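Local coordinates for protein lectin (Cicer arietinum, PDB 3V6N) that agglutinates red blood cells as a chickpea seed albumin with a four-bladed hemopexin-type beta-propeller that binds calcium and sodium ions, at residues E17-L20 with K25-L28; P109-T114 with A141-L146; R125-K130 with H180-A185; G166-A171 with G208-T213. One frame throughout, in Å; residues are numbered along the deposited sequence.

Contact 1 of 4, residues E17-L20 with K25-L28; sequences EAYL and KYVL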
loop_
_atom_site.group_PDB
_atom_site.type_symbol
_atom_site.label_atom_id
_atom_site.label_comp_id
_atom_site.label_asym_id
_atom_site.label_seq_id
_atom_site.Cartn_x
_atom_site.Cartn_y
_atom_site.Cartn_z
ATOM N N GLU A 17 -16.149 -15.475 -19.423
ATOM C CA GLU A 17 -14.982 -15.643 -18.557
ATOM C C GLU A 17 -15.024 -14.655 -17.397
ATOM O O GLU A 17 -15.460 -13.509 -17.567
ATOM C CB GLU A 17 -13.678 -15.477 -19.352
ATOM C CG GLU A 17 -13.524 -16.531 -20.450
ATOM C CD GLU A 17 -12.185 -16.490 -21.171
ATOM O OE1 GLU A 17 -11.198 -15.919 -20.639
ATOM O OE2 GLU A 17 -12.120 -17.054 -22.282
ATOM N N ALA A 18 -14.589 -15.103 -16.221
ATOM C CA ALA A 18 -14.480 -14.207 -15.056
ATOM C C ALA A 18 -13.275 -14.585 -14.210
ATOM O O ALA A 18 -12.923 -15.763 -14.120
ATOM C CB ALA A 18 -15.762 -14.223 -14.209
ATOM N N TYR A 19 -12.651 -13.569 -13.619
ATOM C CA TYR A 19 -11.532 -13.712 -12.690
ATOM C C TYR A 19 -12.070 -13.692 -11.259
ATOM O O TYR A 19 -12.838 -12.804 -10.880
ATOM C CB TYR A 19 -10.521 -12.558 -12.889
ATOM C CG TYR A 19 -9.871 -12.544 -14.260
ATOM C CD1 TYR A 19 -8.653 -13.185 -14.481
ATOM C CD2 TYR A 19 -10.494 -11.926 -15.344
ATOM C CE1 TYR A 19 -8.056 -13.198 -15.750
ATOM C CE2 TYR A 19 -9.906 -11.914 -16.610
ATOM C CZ TYR A 19 -8.698 -12.572 -16.814
ATOM O OH TYR A 19 -8.129 -12.571 -18.068
ATOM N N LEU A 20 -11.645 -14.680 -10.482
ATOM C CA LEU A 20 -12.061 -14.874 -9.121
ATOM C C LEU A 20 -10.821 -14.872 -8.251
ATOM O O LEU A 20 -9.869 -15.582 -8.542
ATOM C CB LEU A 20 -12.787 -16.220 -8.994
ATOM C CG LEU A 20 -14.022 -16.377 -9.870
ATOM C CD1 LEU A 20 -14.438 -17.836 -9.931
ATOM C CD2 LEU A 20 -15.123 -15.522 -9.294
ATOM N N LYS A 25 -4.438 -15.405 -4.178
ATOM C CA LYS A 25 -4.445 -16.169 -5.410
ATOM C C LYS A 25 -5.635 -15.789 -6.295
ATOM O O LYS A 25 -6.541 -15.032 -5.877
ATOM C CB LYS A 25 -4.487 -17.677 -5.108
ATOM C CG LYS A 25 -3.217 -18.231 -4.451
ATOM C CD LYS A 25 -3.274 -19.756 -4.411
ATOM C CE LYS A 25 -1.997 -20.391 -3.861
ATOM N NZ LYS A 25 -1.858 -21.787 -4.380
ATOM N N TYR A 26 -5.630 -16.325 -7.511
ATOM C CA TYR A 26 -6.769 -16.204 -8.400
ATOM C C TYR A 26 -6.953 -17.399 -9.334
ATOM O O TYR A 26 -6.021 -18.196 -9.551
ATOM C CB TYR A 26 -6.679 -14.918 -9.223
ATOM C CG TYR A 26 -5.709 -14.960 -10.382
ATOM C CD1 TYR A 26 -4.326 -14.890 -10.172
ATOM C CD2 TYR A 26 -6.169 -15.032 -11.687
ATOM C CE1 TYR A 26 -3.435 -14.908 -11.232
ATOM C CE2 TYR A 26 -5.281 -15.052 -12.762
ATOM C CZ TYR A 26 -3.920 -14.994 -12.525
ATOM O OH TYR A 26 -3.038 -14.996 -13.580
ATOM N N VAL A 27 -8.163 -17.468 -9.882
ATOM C CA VAL A 27 -8.552 -18.384 -10.944
ATOM C C VAL A 27 -9.241 -17.605 -12.077
ATOM O O VAL A 27 -10.001 -16.647 -11.840
ATOM C CB VAL A 27 -9.501 -19.476 -10.377
ATOM C CG1 VAL A 27 -10.274 -20.196 -11.463
ATOM C CG2 VAL A 27 -8.706 -20.483 -9.550
ATOM N N LEU A 28 -8.967 -18.022 -13.307
ATOM C CA LEU A 28 -9.721 -17.568 -14.455
ATOM C C LEU A 28 -10.698 -18.665 -14.804
ATOM O O LEU A 28 -10.287 -19.797 -15.099
ATOM C CB LEU A 28 -8.798 -17.307 -15.652
ATOM C CG LEU A 28 -9.482 -17.048 -17.017
ATOM C CD1 LEU A 28 -10.520 -15.932 -16.935
ATOM C CD2 LEU A 28 -8.431 -16.744 -18.089
#
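Tyr26 sets its CB 3.3 Å from the carbonyl O of Leu20, and its CA makes a CA-H...O contact with the same oxygen. The Tyr26 ring stands beside that of Tyr19, pointing the same way, with Tyr26 CD2 near the edge of the Tyr19 ring, 4.2 Å from Tyr19 CD1. Val27 follows with the two backbone bonds of the pair: Val27 N donates to Leu20 O and Leu20 N to Val27 O, each at 2.9 Å and close to straight. These are the adjacent antiparallel strands of the beta hairpin 17-22/25-30, inside one blade of the propeller; segments 17-20 and 25-28 run at 170° to each other. Val27 and Leu20 turn their side chains to the face of the sheet where Leu20 rests on Phe177 of strand 175-178. On the other face lies Leu28, in a non-hydrogen-bonded pair with Tyr19. With CG anti to the backbone N (chi1 170°), Leu28 carries CD1 over the middle of the Tyr19 ring, a CH-pi contact 3.9 Å from the centroid and 13° off the normal. Leu28 CD1 also lies 3.8 Å from Glu17 OE1, an oxygen that is hydrogen-bonded to His91 NE2.

Contact 2 of 4, residues P109-T114 with A141-L146; sequences PFFKGT and ARIDYL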
loop_
_atom_site.group_PDB
_atom_site.type_symbol
_atom_site.label_atom_id
_atom_site.label_comp_id
_atom_site.label_asym_id
_atom_site.label_seq_id
_atom_site.Cartn_x
_atom_site.Cartn_y
_atom_site.Cartn_z
ATOM N N PRO A 109 -13.313 10.948 -4.069
ATOM C CA PRO A 109 -13.430 11.849 -2.910
ATOM C C PRO A 109 -14.794 11.880 -2.233
ATOM O O PRO A 109 -14.886 12.241 -1.059
ATOM C CB PRO A 109 -13.097 13.230 -3.500
ATOM C CG PRO A 109 -12.258 12.931 -4.711
ATOM C CD PRO A 109 -12.855 11.666 -5.275
ATOM N N PHE A 110 -15.849 11.506 -2.956
ATOM C CA PHE A 110 -17.206 11.493 -2.383
ATOM C C PHE A 110 -17.343 10.456 -1.262
ATOM O O PHE A 110 -18.304 10.486 -0.487
ATOM C CB PHE A 110 -18.269 11.280 -3.474
ATOM C CG PHE A 110 -17.904 10.226 -4.497
ATOM C CD1 PHE A 110 -17.359 10.590 -5.727
ATOM C CD2 PHE A 110 -18.115 8.879 -4.233
ATOM C CE1 PHE A 110 -17.026 9.632 -6.674
ATOM C CE2 PHE A 110 -17.787 7.915 -5.172
ATOM C CZ PHE A 110 -17.241 8.286 -6.395
ATOM N N PHE A 111 -16.367 9.554 -1.156
ATOM C CA PHE A 111 -16.381 8.546 -0.083
ATOM C C PHE A 111 -15.802 9.020 1.246
ATOM O O PHE A 111 -15.993 8.370 2.286
ATOM C CB PHE A 111 -15.716 7.238 -0.538
ATOM C CG PHE A 111 -16.588 6.394 -1.433
ATOM C CD1 PHE A 111 -17.978 6.355 -1.247
ATOM C CD2 PHE A 111 -16.026 5.610 -2.442
ATOM C CE1 PHE A 111 -18.783 5.571 -2.062
ATOM C CE2 PHE A 111 -16.837 4.821 -3.257
ATOM C CZ PHE A 111 -18.212 4.806 -3.066
ATOM N N LYS A 112 -15.113 10.160 1.233
ATOM C CA LYS A 112 -14.544 10.696 2.465
ATOM C C LYS A 112 -15.637 10.853 3.526
ATOM O O LYS A 112 -16.723 11.318 3.221
ATOM C CB LYS A 112 -13.833 12.019 2.201
ATOM C CG LYS A 112 -12.908 12.475 3.334
ATOM C CD LYS A 112 -12.837 14.002 3.415
ATOM C CE LYS A 112 -12.478 14.614 2.069
ATOM N NZ LYS A 112 -11.139 14.130 1.614
ATOM N N GLY A 113 -15.358 10.436 4.758
ATOM C CA GLY A 113 -16.330 10.550 5.855
ATOM C C GLY A 113 -17.382 9.453 5.917
ATOM O O GLY A 113 -18.275 9.483 6.788
ATOM N N THR A 114 -17.295 8.498 4.986
ATOM C CA THR A 114 -18.188 7.329 4.957
ATOM C C THR A 114 -17.414 6.062 5.323
ATOM O O THR A 114 -16.186 6.071 5.426
ATOM C CB THR A 114 -18.824 7.076 3.567
ATOM O OG1 THR A 114 -17.811 6.649 2.648
ATOM C CG2 THR A 114 -19.524 8.317 3.010
ATOM N N ALA A 141 -23.540 1.779 -2.805
ATOM C CA ALA A 141 -23.368 3.048 -3.472
ATOM C C ALA A 141 -23.422 2.826 -4.968
ATOM O O ALA A 141 -23.127 1.733 -5.480
ATOM C CB ALA A 141 -22.051 3.693 -3.070
ATOM N N ARG A 142 -23.819 3.866 -5.675
ATOM C CA ARG A 142 -23.972 3.769 -7.097
ATOM C C ARG A 142 -23.201 4.941 -7.684
ATOM O O ARG A 142 -23.519 6.090 -7.392
ATOM C CB ARG A 142 -25.453 3.818 -7.442
ATOM C CG ARG A 142 -25.779 3.721 -8.915
ATOM C CD ARG A 142 -27.296 3.778 -9.088
ATOM N NE ARG A 142 -27.650 3.942 -10.494
ATOM C CZ ARG A 142 -28.853 4.306 -10.929
ATOM N NH1 ARG A 142 -29.838 4.542 -10.070
ATOM N NH2 ARG A 142 -29.068 4.431 -12.230
ATOM N N ILE A 143 -22.165 4.641 -8.468
ATOM C CA ILE A 143 -21.261 5.667 -9.005
ATOM C C ILE A 143 -21.149 5.589 -10.515
ATOM O O ILE A 143 -21.502 4.582 -11.121
ATOM C CB ILE A 143 -19.825 5.580 -8.414
ATOM C CG1 ILE A 143 -19.078 4.339 -8.958
ATOM C CG2 ILE A 143 -19.882 5.577 -6.893
ATOM C CD1 ILE A 143 -17.564 4.409 -8.878
ATOM N N ASP A 144 -20.665 6.669 -11.109
ATOM C CA ASP A 144 -20.293 6.692 -12.518
ATOM C C ASP A 144 -18.776 6.790 -12.498
ATOM O O ASP A 144 -18.227 7.793 -12.021
ATOM C CB ASP A 144 -20.930 7.903 -13.220
ATOM C CG ASP A 144 -20.560 8.011 -14.699
ATOM O OD1 ASP A 144 -19.397 7.803 -15.087
ATOM O OD2 ASP A 144 -21.447 8.341 -15.492
ATOM N N TYR A 145 -18.094 5.756 -12.984
ATOM C CA TYR A 145 -16.619 5.768 -12.941
ATOM C C TYR A 145 -15.980 6.748 -13.964
ATOM O O TYR A 145 -14.873 7.216 -13.750
ATOM C CB TYR A 145 -16.026 4.338 -13.044
ATOM C CG TYR A 145 -16.020 3.785 -14.455
ATOM C CD1 TYR A 145 -16.995 2.877 -14.877
ATOM C CD2 TYR A 145 -15.054 4.206 -15.378
ATOM C CE1 TYR A 145 -17.002 2.398 -16.179
ATOM C CE2 TYR A 145 -15.057 3.739 -16.680
ATOM C CZ TYR A 145 -16.031 2.839 -17.073
ATOM O OH TYR A 145 -16.008 2.377 -18.376
ATOM N N LEU A 146 -16.679 7.064 -15.056
ATOM C CA LEU A 146 -16.125 7.976 -16.074
ATOM C C LEU A 146 -16.103 9.430 -15.583
ATOM O O LEU A 146 -15.093 10.121 -15.707
ATOM C CB LEU A 146 -16.897 7.869 -17.396
ATOM C CG LEU A 146 -16.232 8.314 -18.720
ATOM C CD1 LEU A 146 -15.147 7.327 -19.158
ATOM C CD2 LEU A 146 -17.253 8.461 -19.850
#
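Phe110 and Phe111, consecutive residues of the short 3-10 segment 109-111, close on Ala141 and Ile143 of strand 139-144. The tight part centres on one methyl group: Ile143 CG2 lies 3.6 Å from Phe110 CE2 and 4.2 Å from Phe111 CZ. Phe110 and Ile143 cross at about a right angle. Because CG2 of Ile143 is anti to the carbonyl carbon, with CG1 between N and C (chi1 71°), it is the branch methyl that reaches both rings. Ala141 adds its CB at the edge of the Phe111 ring, in the ring plane and 3.9 Å from Phe111 CE1. The two phenylalanines also meet each other: Phe110 CE2 sits over the centre of the Phe111 ring, 3.7 Å above its plane. Beyond this, Phe111 stacks on Phe116, and Phe110 touches Leu150 of strand 149-156.

The chain then runs out to solvent through a type II beta turn from Phe111 to Thr114, where Lys112 and Gly113 are exposed and make no contact with 141-146. Within the turn Phe111 O accepts from both Thr114 N and Thr114 OG1, the latter at 2.5 Å, while Gly113 N bonds to Glu117 just beyond it. No hydrogen bond crosses between the segments, so the loop meets this sheet of the hemopexin-type propeller here by shape and apolar burial, without a directional bond between the two.

Contact 3 of 4, residues R125-K130 with H180-A185; sequences RSTKGK and HKTNEA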
loop_
_atom_site.group_PDB
_atom_site.type_symbol
_atom_site.label_atom_id
_atom_site.label_comp_id
_atom_site.label_asym_id
_atom_site.label_seq_id
_atom_site.Cartn_x
_atom_site.Cartn_y
_atom_site.Cartn_z
ATOM N N ARG A 125 -20.249 -4.165 -12.156
ATOM C CA ARG A 125 -20.493 -3.239 -13.254
ATOM C C ARG A 125 -21.948 -3.302 -13.715
ATOM O O ARG A 125 -22.441 -4.377 -14.059
ATOM C CB ARG A 125 -19.525 -3.564 -14.414
ATOM C CG ARG A 125 -19.672 -2.733 -15.669
ATOM C CD ARG A 125 -19.141 -1.320 -15.505
ATOM N NE ARG A 125 -18.881 -0.744 -16.822
ATOM C CZ ARG A 125 -19.753 -0.029 -17.529
ATOM N NH1 ARG A 125 -20.981 0.218 -17.059
ATOM N NH2 ARG A 125 -19.396 0.431 -18.721
ATOM N N SER A 126 -22.633 -2.158 -13.704
ATOM C CA SER A 126 -24.004 -2.063 -14.233
ATOM C C SER A 126 -24.068 -2.226 -15.755
ATOM O O SER A 126 -23.059 -2.058 -16.445
ATOM C CB SER A 126 -24.630 -0.707 -13.849
ATOM O OG SER A 126 -25.959 -0.584 -14.336
ATOM N N THR A 127 -25.249 -2.563 -16.282
ATOM C CA THR A 127 -25.493 -2.453 -17.734
ATOM C C THR A 127 -25.701 -0.995 -18.166
ATOM O O THR A 127 -25.522 -0.663 -19.339
ATOM C CB THR A 127 -26.722 -3.270 -18.194
ATOM O OG1 THR A 127 -27.836 -2.985 -17.332
ATOM C CG2 THR A 127 -26.420 -4.768 -18.159
ATOM N N LYS A 128 -26.071 -0.123 -17.227
ATOM C CA LYS A 128 -26.394 1.273 -17.571
ATOM C C LYS A 128 -25.159 2.159 -17.627
ATOM O O LYS A 128 -24.410 2.255 -16.650
ATOM C CB LYS A 128 -27.433 1.858 -16.604
ATOM C CG LYS A 128 -27.843 3.300 -16.918
ATOM C CD LYS A 128 -28.733 3.884 -15.824
ATOM C CE LYS A 128 -28.939 5.385 -16.015
ATOM N NZ LYS A 128 -29.781 5.712 -17.205
ATOM N N GLY A 129 -24.951 2.795 -18.783
ATOM C CA GLY A 129 -23.853 3.750 -18.998
ATOM C C GLY A 129 -22.536 3.293 -18.398
ATOM O O GLY A 129 -22.074 2.184 -18.662
ATOM N N LYS A 130 -21.937 4.152 -17.579
ATOM C CA LYS A 130 -20.654 3.846 -16.948
ATOM C C LYS A 130 -20.864 3.646 -15.446
ATOM O O LYS A 130 -20.038 4.050 -14.637
ATOM C CB LYS A 130 -19.653 4.976 -17.205
ATOM C CG LYS A 130 -19.429 5.315 -18.684
ATOM C CD LYS A 130 -18.521 4.293 -19.342
ATOM C CE LYS A 130 -17.902 4.790 -20.639
ATOM N NZ LYS A 130 -18.882 4.696 -21.759
ATOM N N HIS A 180 -22.242 -11.804 -18.370
ATOM C CA HIS A 180 -22.338 -11.421 -19.771
ATOM C C HIS A 180 -23.780 -11.436 -20.235
ATOM O O HIS A 180 -24.124 -10.762 -21.200
ATOM C CB HIS A 180 -21.471 -12.333 -20.643
ATOM C CG HIS A 180 -19.981 -12.151 -20.425
ATOM N ND1 HIS A 180 -19.230 -11.309 -21.179
ATOM C CD2 HIS A 180 -19.115 -12.718 -19.492
ATOM C CE1 HIS A 180 -17.949 -11.353 -20.767
ATOM N NE2 HIS A 180 -17.875 -12.211 -19.729
ATOM N N LYS A 181 -24.637 -12.203 -19.563
ATOM C CA LYS A 181 -26.079 -12.166 -19.848
ATOM C C LYS A 181 -26.650 -10.887 -19.239
ATOM O O LYS A 181 -26.521 -10.660 -18.029
ATOM C CB LYS A 181 -26.796 -13.403 -19.295
ATOM C CG LYS A 181 -26.255 -14.735 -19.813
ATOM C CD LYS A 181 -26.277 -14.824 -21.347
ATOM C CE LYS A 181 -25.617 -16.097 -21.885
ATOM N NZ LYS A 181 -26.340 -17.357 -21.515
ATOM N N THR A 182 -27.242 -10.045 -20.090
ATOM C CA THR A 182 -27.727 -8.707 -19.690
ATOM C C THR A 182 -28.561 -8.715 -18.410
ATOM O O THR A 182 -29.462 -9.521 -18.252
ATOM C CB THR A 182 -28.551 -8.037 -20.816
ATOM O OG1 THR A 182 -27.723 -7.866 -21.965
ATOM C CG2 THR A 182 -29.066 -6.667 -20.386
ATOM N N ASN A 183 -28.230 -7.797 -17.511
ATOM C CA ASN A 183 -28.992 -7.541 -16.286
ATOM C C ASN A 183 -28.971 -8.704 -15.292
ATOM O O ASN A 183 -29.876 -8.839 -14.472
ATOM C CB ASN A 183 -30.434 -7.097 -16.612
ATOM C CG ASN A 183 -30.509 -5.680 -17.180
ATOM O OD1 ASN A 183 -29.637 -4.836 -16.936
ATOM N ND2 ASN A 183 -31.567 -5.409 -17.931
ATOM N N GLU A 184 -27.942 -9.546 -15.374
ATOM C CA GLU A 184 -27.684 -10.547 -14.342
ATOM C C GLU A 184 -26.330 -10.315 -13.699
ATOM O O GLU A 184 -25.405 -9.781 -14.326
ATOM C CB GLU A 184 -27.763 -11.978 -14.881
ATOM C CG GLU A 184 -29.176 -12.434 -15.193
ATOM C CD GLU A 184 -29.278 -13.901 -15.560
ATOM O OE1 GLU A 184 -28.318 -14.695 -15.347
ATOM O OE2 GLU A 184 -30.361 -14.265 -16.056
ATOM N N ALA A 185 -26.240 -10.722 -12.441
ATOM C CA ALA A 185 -25.051 -10.565 -11.642
ATOM C C ALA A 185 -25.016 -11.699 -10.624
ATOM O O ALA A 185 -26.064 -12.264 -10.266
ATOM C CB ALA A 185 -25.062 -9.211 -10.950
#
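Two connecting turns meet where the CA atoms of Thr127 and Asn183 come within 6.3 Å, the second being a type II beta turn from Lys181 to Glu184 closed by Glu184 N and Lys181 O. Across this gap Thr127 OG1 donates to Asn183 OD1 at 2.6 Å. The hydroxyl approaches almost end-on to the amide carbonyl, with a C=O...donor angle of 160°, and is tilted 15° from the carbonyl plane. The two side chains cross at about a right angle. On Thr127, OG1 stands between the backbone N and the carbonyl carbon (chi1 49°), while Thr127 CG2, beside the N, lies 3.4 Å from Asn183 OD1 and also meets Thr182 CG2 at 3.9 Å. Thr127 and Thr182 are exposed, and the bond and the methyl pair therefore lie at the surface.

Behind Thr127 the first turn is braced from within. Ser126 OG accepts from Lys128 N, an ST turn, at 2.9 Å. Arg125 folds back so that Arg125 NH1 reaches Gly129 O at 2.8 Å, the carbonyl lying at the edge of the guanidinium near its plane; NH2 adds a weak bond to the same oxygen and a salt bridge to Glu71. Pro200 packs on both Ser126 and Thr127. The segments belong to successive predicted hemopexin repeats, each turn linking the first strand of a sheet to its second, and their meeting is an inter-blade contact of the four-bladed beta-propeller.

Contact 4 of 4, residues G166-A171 with G208-T213; sequences GTIFEA and GGVKKT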
loop_
_atom_site.group_PDB
_atom_site.type_symbol
_atom_site.label_atom_id
_atom_site.label_comp_id
_atom_site.label_asym_id
_atom_site.label_seq_id
_atom_site.Cartn_x
_atom_site.Cartn_y
_atom_site.Cartn_z
ATOM N N GLY A 166 -34.084 -10.902 4.346
ATOM C CA GLY A 166 -34.261 -12.241 4.909
ATOM C C GLY A 166 -33.299 -13.296 4.398
ATOM O O GLY A 166 -33.406 -14.459 4.773
ATOM N N THR A 167 -32.362 -12.903 3.530
ATOM C CA THR A 167 -31.309 -13.807 3.050
ATOM C C THR A 167 -30.000 -13.436 3.748
ATOM O O THR A 167 -29.923 -12.386 4.379
ATOM C CB THR A 167 -31.117 -13.737 1.512
ATOM O OG1 THR A 167 -30.399 -12.545 1.164
ATOM C CG2 THR A 167 -32.466 -13.764 0.770
ATOM N N ILE A 168 -28.975 -14.285 3.627
ATOM C CA ILE A 168 -27.637 -13.987 4.180
ATOM C C ILE A 168 -26.982 -12.722 3.586
ATOM O O ILE A 168 -26.062 -12.151 4.182
ATOM C CB ILE A 168 -26.647 -15.183 4.039
ATOM C CG1 ILE A 168 -26.407 -15.528 2.560
ATOM C CG2 ILE A 168 -27.142 -16.396 4.824
ATOM C CD1 ILE A 168 -25.296 -16.536 2.330
ATOM N N PHE A 169 -27.457 -12.282 2.427
ATOM C CA PHE A 169 -26.890 -11.112 1.752
ATOM C C PHE A 169 -27.390 -9.767 2.287
ATOM O O PHE A 169 -26.877 -8.711 1.907
ATOM C CB PHE A 169 -27.143 -11.204 0.242
ATOM C CG PHE A 169 -26.513 -12.403 -0.401
ATOM C CD1 PHE A 169 -25.127 -12.464 -0.587
ATOM C CD2 PHE A 169 -27.296 -13.487 -0.804
ATOM C CE1 PHE A 169 -24.542 -13.576 -1.178
ATOM C CE2 PHE A 169 -26.710 -14.599 -1.400
ATOM C CZ PHE A 169 -25.334 -14.645 -1.583
ATOM N N GLU A 170 -28.377 -9.815 3.177
ATOM C CA GLU A 170 -29.007 -8.617 3.705
ATOM C C GLU A 170 -28.008 -7.700 4.421
ATOM O O GLU A 170 -28.093 -6.481 4.315
ATOM C CB GLU A 170 -30.141 -9.018 4.653
ATOM C CG GLU A 170 -31.200 -7.960 4.870
ATOM C CD GLU A 170 -32.090 -8.267 6.058
ATOM O OE1 GLU A 170 -32.503 -9.440 6.227
ATOM O OE2 GLU A 170 -32.375 -7.324 6.828
ATOM N N ALA A 171 -27.059 -8.285 5.138
ATOM C CA ALA A 171 -26.087 -7.492 5.886
ATOM C C ALA A 171 -24.718 -7.417 5.213
ATOM O O ALA A 171 -23.779 -6.885 5.790
ATOM C CB ALA A 171 -25.952 -8.012 7.314
ATOM N N GLY A 208 -33.992 -14.997 -4.987
ATOM C CA GLY A 208 -35.021 -16.010 -5.252
ATOM C C GLY A 208 -34.423 -17.411 -5.273
ATOM O O GLY A 208 -35.112 -18.386 -5.588
ATOM N N GLY A 209 -33.133 -17.502 -4.948
ATOM C CA GLY A 209 -32.456 -18.780 -4.797
ATOM C C GLY A 209 -31.030 -18.635 -4.296
ATOM O O GLY A 209 -30.112 -18.396 -5.078
ATOM N N VAL A 210 -30.842 -18.772 -2.989
ATOM C CA VAL A 210 -29.499 -18.844 -2.417
ATOM C C VAL A 210 -29.019 -20.298 -2.470
ATOM O O VAL A 210 -29.498 -21.137 -1.712
ATOM C CB VAL A 210 -29.452 -18.318 -0.970
ATOM C CG1 VAL A 210 -28.037 -18.391 -0.421
ATOM C CG2 VAL A 210 -29.969 -16.893 -0.902
ATOM N N LYS A 211 -28.084 -20.589 -3.373
ATOM C CA LYS A 211 -27.559 -21.955 -3.521
ATOM C C LYS A 211 -26.068 -22.074 -3.196
ATOM O O LYS A 211 -25.422 -21.097 -2.821
ATOM C CB LYS A 211 -27.814 -22.507 -4.930
ATOM C CG LYS A 211 -29.268 -22.595 -5.352
ATOM C CD LYS A 211 -29.573 -21.476 -6.324
ATOM C CE LYS A 211 -30.757 -21.818 -7.216
ATOM N NZ LYS A 211 -32.044 -21.305 -6.658
ATOM N N LYS A 212 -25.539 -23.283 -3.352
ATOM C CA LYS A 212 -24.140 -23.583 -3.081
ATOM C C LYS A 212 -23.284 -23.411 -4.325
ATOM O O LYS A 212 -23.563 -23.990 -5.376
ATOM C CB LYS A 212 -23.993 -25.003 -2.535
ATOM C CG LYS A 212 -24.503 -25.147 -1.109
ATOM C CD LYS A 212 -23.792 -26.271 -0.375
ATOM C CE LYS A 212 -22.271 -26.085 -0.367
ATOM N NZ LYS A 212 -21.546 -27.351 -0.064
ATOM N N THR A 213 -22.237 -22.608 -4.191
ATOM C CA THR A 213 -21.355 -22.293 -5.304
ATOM C C THR A 213 -20.782 -23.540 -5.997
ATOM O O THR A 213 -20.670 -23.574 -7.233
ATOM C CB THR A 213 -20.238 -21.322 -4.858
ATOM O OG1 THR A 213 -20.830 -20.187 -4.201
ATOM C CG2 THR A 213 -19.425 -20.830 -6.055
#
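This contact lies within the hemopexin-type propeller blade built from strands 175-178, 184-189, 192-197 and 210-212: the last strand of the blade comes round beside the loop that leads into the first. Val210, at that last strand, carries the whole of the second side, and its two methyl groups divide the work. Val210 CG2 meets Thr167 CB at 4.1 Å and Phe169 CE2 at 4.0 Å, reaching the ring at its edge and near its plane. Val210 CG1, anti to the backbone N (chi1 -179°), lies near the same CE2 and is 4.3 Å from Ile168 CD1. Phe169 and Val210 run past each other in opposite directions. Against one face of the Phe169 ring, offset toward the rim, sits Ile168 CG1 from the preceding residue.

Phe169 is buried, and it continues inward onto Leu187 and Lys189 of strand 184-189 and Ala194 of strand 192-197. Its side chain is about 7 Å from that of Asp174, a ligand of the bound calcium ion, and about 11 Å from the ion itself, so the contact is near the site without forming part of it. Val210, by contrast, is exposed, and no hydrogen bond joins the two segments.

Ile168 O and Thr167 OG1 tie the loop to the rest of the fold, through Lys189 NZ and Leu164 O respectively. Within the loop, Thr167 OG1 accepts from Phe169 N in an ST turn and Thr167 O from Glu170 N. At its start Gly166 N reaches Glu170 OE1 at 2.9 Å, meeting that oxygen from above the carboxylate plane.

In the fold
Contacts 1 and 2 are buried, contact 4 is partly so, and contact 3 lies at the surface. Contact 1 alone pairs neighbouring strands, through backbone bonds; contacts 2 and 4 each press a loop against a strand by apolar side chains, two phenylalanines on Ile143 and Ala141 in one, Val210 against Phe169, Ile168 and Thr167 in the other. Contact 3 depends on one side-chain hydrogen bond between turns. Contacts 3 and 4 reach the same sheet, that of strands 175-178 to 210-212, and contacts 2 and 3 share the backbone hydrogen bond of Tyr145 N and Lys130 O. Contacts 1 and 2 lie on opposite sides of the chain's centre, their centres about 26 Å apart.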